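Local coordinates for beta-galactosidase (PDB 3TTY), which hydrolyses terminal beta-D-galactosyl residues from beta-galactosides and binds galactose in the pocket of its TIM-barrel domain, at residues A[147-152]-A[250-255]. Sequence-based numbering, arbitrary orientation.
Sequences VSNEYG and TTNLMG. With GLA (alpha-D-galactopyranose), chain H.
The amide planes of Asn149 and Asn252 are turned 49° against each other, and Asn252 ND2 gives a proton to Asn149 OD1 at 2.8 Å from above the carbonyl plane of Asn149. In turn, Asn252 OD1 accepts Glu150 N at 2.9 Å, in a nearly straight N-H...O bond (169°), with the donor again above the carbonyl plane of Asn252. Asn252 CG sits between its backbone N and carbonyl carbon (chi1 52°), which carries the amide across to the loop 147-152. The Tyr151 ring has Ser148 OG over one face, near the rim, and Thr251 OG1 obliquely beside it, 3.6 Å from CD2. That hydroxyl donates to Val147 O at 2.8 Å and accepts from a water that also joins Tyr151 N to Asn252 O. Met254 crosses the Glu150 chain at about a right angle, Met254 SD 3.3 Å from Glu150 OE1, while Glu150 OE2 lies 3.2 Å from GLA O1. Asn149 ND2 donates to GLA O2; Asn252, itself in the galactose pocket and weakly bonded through ND2 to Glu307 OE2, helps, with His112 at Asn149 ND2, to set that amide's rotation. With an alanine in place of Asn252, Glu150 N would probably lose its acceptor and Asn149 OD1 its donor. Asn149-Glu150, just after the fourth barrel strand, 142-146, is consistent with the Asn-Glu motif of clan GH-A, whose sugar pocket lies at the C-terminal strand ends.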
ATOM      1  N   VAL A 147      11.927  21.374  27.144  1.00 15.96           N
ATOM      2  CA  VAL A 147      12.928  20.323  26.928  1.00 18.64           C
ATOM      3  C   VAL A 147      12.739  19.633  25.593  1.00 18.93           C
ATOM      4  O   VAL A 147      11.646  19.122  25.296  1.00 17.93           O
ATOM      5  CB  VAL A 147      12.876  19.248  28.027  1.00 17.29           C
ATOM      6  CG1 VAL A 147      13.754  18.049  27.646  1.00 15.89           C
ATOM      7  CG2 VAL A 147      13.290  19.843  29.368  1.00 16.16           C
ATOM      8  N   SER A 148      13.798  19.625  24.783  1.00 16.41           N
ATOM      9  CA  SER A 148      13.749  18.946  23.493  1.00 16.87           C
ATOM     10  C   SER A 148      12.548  19.473  22.685  1.00 17.47           C
ATOM     11  O   SER A 148      12.220  20.657  22.754  1.00 17.77           O
ATOM     12  CB  SER A 148      13.648  17.427  23.711  1.00 17.61           C
ATOM     13  OG  SER A 148      13.902  16.698  22.522  1.00 18.84           O
ATOM     14  N   ASN A 149      11.917  18.591  21.919  1.00 18.10           N
ATOM     15  CA  ASN A 149      10.706  18.900  21.180  1.00 15.30           C
ATOM     16  C   ASN A 149      10.054  17.603  20.714  1.00 16.21           C
ATOM     17  O   ASN A 149      10.721  16.750  20.121  1.00 16.24           O
ATOM     18  CB  ASN A 149      11.001  19.785  19.969  1.00 11.84           C
ATOM     19  CG  ASN A 149       9.732  20.354  19.354  1.00 16.00           C
ATOM     20  OD1 ASN A 149       9.038  21.153  19.977  1.00 15.17           O
ATOM     21  ND2 ASN A 149       9.418  19.936  18.135  1.00 18.55           N
ATOM     22  N   GLU A 150       8.759  17.465  20.985  1.00 12.86           N
ATOM     23  CA  GLU A 150       7.993  16.264  20.629  1.00 18.17           C
ATOM     24  C   GLU A 150       8.809  14.949  20.614  1.00 19.11           C
ATOM     25  O   GLU A 150       9.065  14.376  19.552  1.00 18.48           O
ATOM     26  CB  GLU A 150       7.265  16.453  19.285  1.00 16.33           C
ATOM     27  CG  GLU A 150       6.232  17.570  19.268  1.00 16.76           C
ATOM     28  CD  GLU A 150       5.239  17.451  18.109  1.00 22.41           C
ATOM     29  OE1 GLU A 150       5.586  16.852  17.058  1.00 22.09           O
ATOM     30  OE2 GLU A 150       4.099  17.952  18.256  1.00 18.78           O
ATOM     31  N   TYR A 151       9.227  14.489  21.789  1.00 16.70           N
ATOM     32  CA  TYR A 151       9.790  13.148  21.926  1.00 16.87           C
ATOM     33  C   TYR A 151       8.892  12.088  21.261  1.00 18.12           C
ATOM     34  O   TYR A 151       7.669  12.131  21.376  1.00 16.11           O
ATOM     35  CB  TYR A 151       9.933  12.805  23.399  1.00 17.94           C
ATOM     36  CG  TYR A 151      11.080  13.462  24.134  1.00 14.19           C
ATOM     37  CD1 TYR A 151      12.382  13.080  23.893  1.00 15.01           C
ATOM     38  CD2 TYR A 151      10.847  14.428  25.112  1.00 14.76           C
ATOM     39  CE1 TYR A 151      13.431  13.645  24.578  1.00 14.92           C
ATOM     40  CE2 TYR A 151      11.898  15.002  25.821  1.00 14.06           C
ATOM     41  CZ  TYR A 151      13.188  14.596  25.546  1.00 15.96           C
ATOM     42  OH  TYR A 151      14.252  15.140  26.225  1.00 17.10           O
ATOM     43  N   GLY A 152       9.488  11.129  20.561  1.00 20.65           N
ATOM     44  CA  GLY A 152       8.677  10.121  19.899  1.00 18.68           C
ATOM     45  C   GLY A 152       9.416   9.239  18.922  1.00 19.32           C
ATOM     46  O   GLY A 152      10.597   9.454  18.653  1.00 19.63           O
ATOM     47  N   THR A 250       8.813  21.694  31.148  1.00 15.07           N
ATOM     48  CA  THR A 250       7.870  20.871  30.409  1.00 15.47           C
ATOM     49  C   THR A 250       8.520  20.335  29.143  1.00 16.02           C
ATOM     50  O   THR A 250       9.661  20.685  28.807  1.00 16.32           O
ATOM     51  CB  THR A 250       6.601  21.660  30.033  1.00 17.98           C
ATOM     52  OG1 THR A 250       5.611  20.771  29.519  1.00 16.15           O
ATOM     53  CG2 THR A 250       6.907  22.727  28.979  1.00 16.51           C
ATOM     54  N   THR A 251       7.791  19.471  28.452  1.00 15.72           N
ATOM     55  CA  THR A 251       8.114  19.125  27.077  1.00 17.42           C
ATOM     56  C   THR A 251       6.779  19.019  26.349  1.00 13.38           C
ATOM     57  O   THR A 251       5.746  18.875  26.995  1.00 13.69           O
ATOM     58  CB  THR A 251       8.978  17.831  26.964  1.00 15.45           C
ATOM     59  OG1 THR A 251       9.339  17.628  25.596  1.00 18.47           O
ATOM     60  CG2 THR A 251       8.212  16.595  27.497  1.00 14.87           C
ATOM     61  N   ASN A 252       6.768  19.148  25.028  1.00 14.34           N
ATOM     62  CA  ASN A 252       5.482  19.255  24.333  1.00 15.33           C
ATOM     63  C   ASN A 252       4.945  17.922  23.799  1.00 18.56           C
ATOM     64  O   ASN A 252       5.602  17.250  22.993  1.00 16.67           O
ATOM     65  CB  ASN A 252       5.490  20.357  23.255  1.00 16.77           C
ATOM     66  CG  ASN A 252       6.661  20.242  22.287  1.00 17.46           C
ATOM     67  OD1 ASN A 252       7.648  19.568  22.566  1.00 19.23           O
ATOM     68  ND2 ASN A 252       6.560  20.923  21.152  1.00 15.17           N
ATOM     69  N   LEU A 253       3.750  17.556  24.263  1.00 14.05           N
ATOM     70  CA  LEU A 253       3.164  16.245  23.973  1.00 18.40           C
ATOM     71  C   LEU A 253       2.149  16.321  22.837  1.00 18.69           C
ATOM     72  O   LEU A 253       1.772  17.415  22.393  1.00 19.87           O
ATOM     73  CB  LEU A 253       2.487  15.660  25.223  1.00 17.22           C
ATOM     74  CG  LEU A 253       3.242  15.815  26.544  1.00 18.35           C
ATOM     75  CD1 LEU A 253       2.503  15.104  27.662  1.00 18.27           C
ATOM     76  CD2 LEU A 253       4.664  15.309  26.435  1.00 18.01           C
ATOM     77  N   MET A 254       1.680  15.160  22.392  1.00 16.22           N
ATOM     78  CA  MET A 254       0.906  15.099  21.154  1.00 22.17           C
ATOM     79  C   MET A 254      -0.471  14.470  21.332  1.00 20.29           C
ATOM     80  O   MET A 254      -0.968  13.788  20.444  1.00 20.68           O
ATOM     81  CB  MET A 254       1.709  14.397  20.055  1.00 16.37           C
ATOM     82  CG  MET A 254       2.968  15.175  19.674  1.00 17.46           C
ATOM     83  SD  MET A 254       4.087  14.328  18.542  1.00 22.85           S
ATOM     84  CE  MET A 254       4.859  13.164  19.659  1.00 19.90           C
ATOM     85  N   GLY A 255      -1.082  14.714  22.488  1.00 14.31           N
ATOM     86  CA  GLY A 255      -2.442  14.273  22.727  1.00 18.19           C
ATOM     87  C   GLY A 255      -2.572  12.764  22.725  1.00 20.15           C
ATOM     88  O   GLY A 255      -1.916  12.072  23.513  1.00 16.26           O
TER
HETATM   89  C1  GLA H 677       4.780  20.034  15.794  1.00 24.02           C
HETATM   90  C2  GLA H 677       6.207  20.551  16.106  1.00 19.21           C
HETATM   91  C3  GLA H 677       6.465  21.967  15.563  1.00 19.40           C
HETATM   92  C4  GLA H 677       6.004  21.999  14.113  1.00 19.50           C
HETATM   93  C5  GLA H 677       4.549  21.527  14.029  1.00 21.87           C
HETATM   94  C6  GLA H 677       4.086  21.642  12.571  1.00 18.83           C
HETATM   95  O1  GLA H 677       3.716  20.666  16.527  1.00 25.40           O
HETATM   96  O2  GLA H 677       6.438  20.545  17.506  1.00 19.74           O
HETATM   97  O3  GLA H 677       7.860  22.313  15.606  1.00 16.09           O
HETATM   98  O4  GLA H 677       6.839  21.090  13.407  1.00 18.67           O
HETATM   99  O5  GLA H 677       4.479  20.149  14.410  1.00 21.74           O
HETATM  100  O6  GLA H 677       2.655  21.589  12.504  1.00 19.98           O
HETATM  101  O   HOH W   1       7.712  15.870  23.940  1.00 17.75           O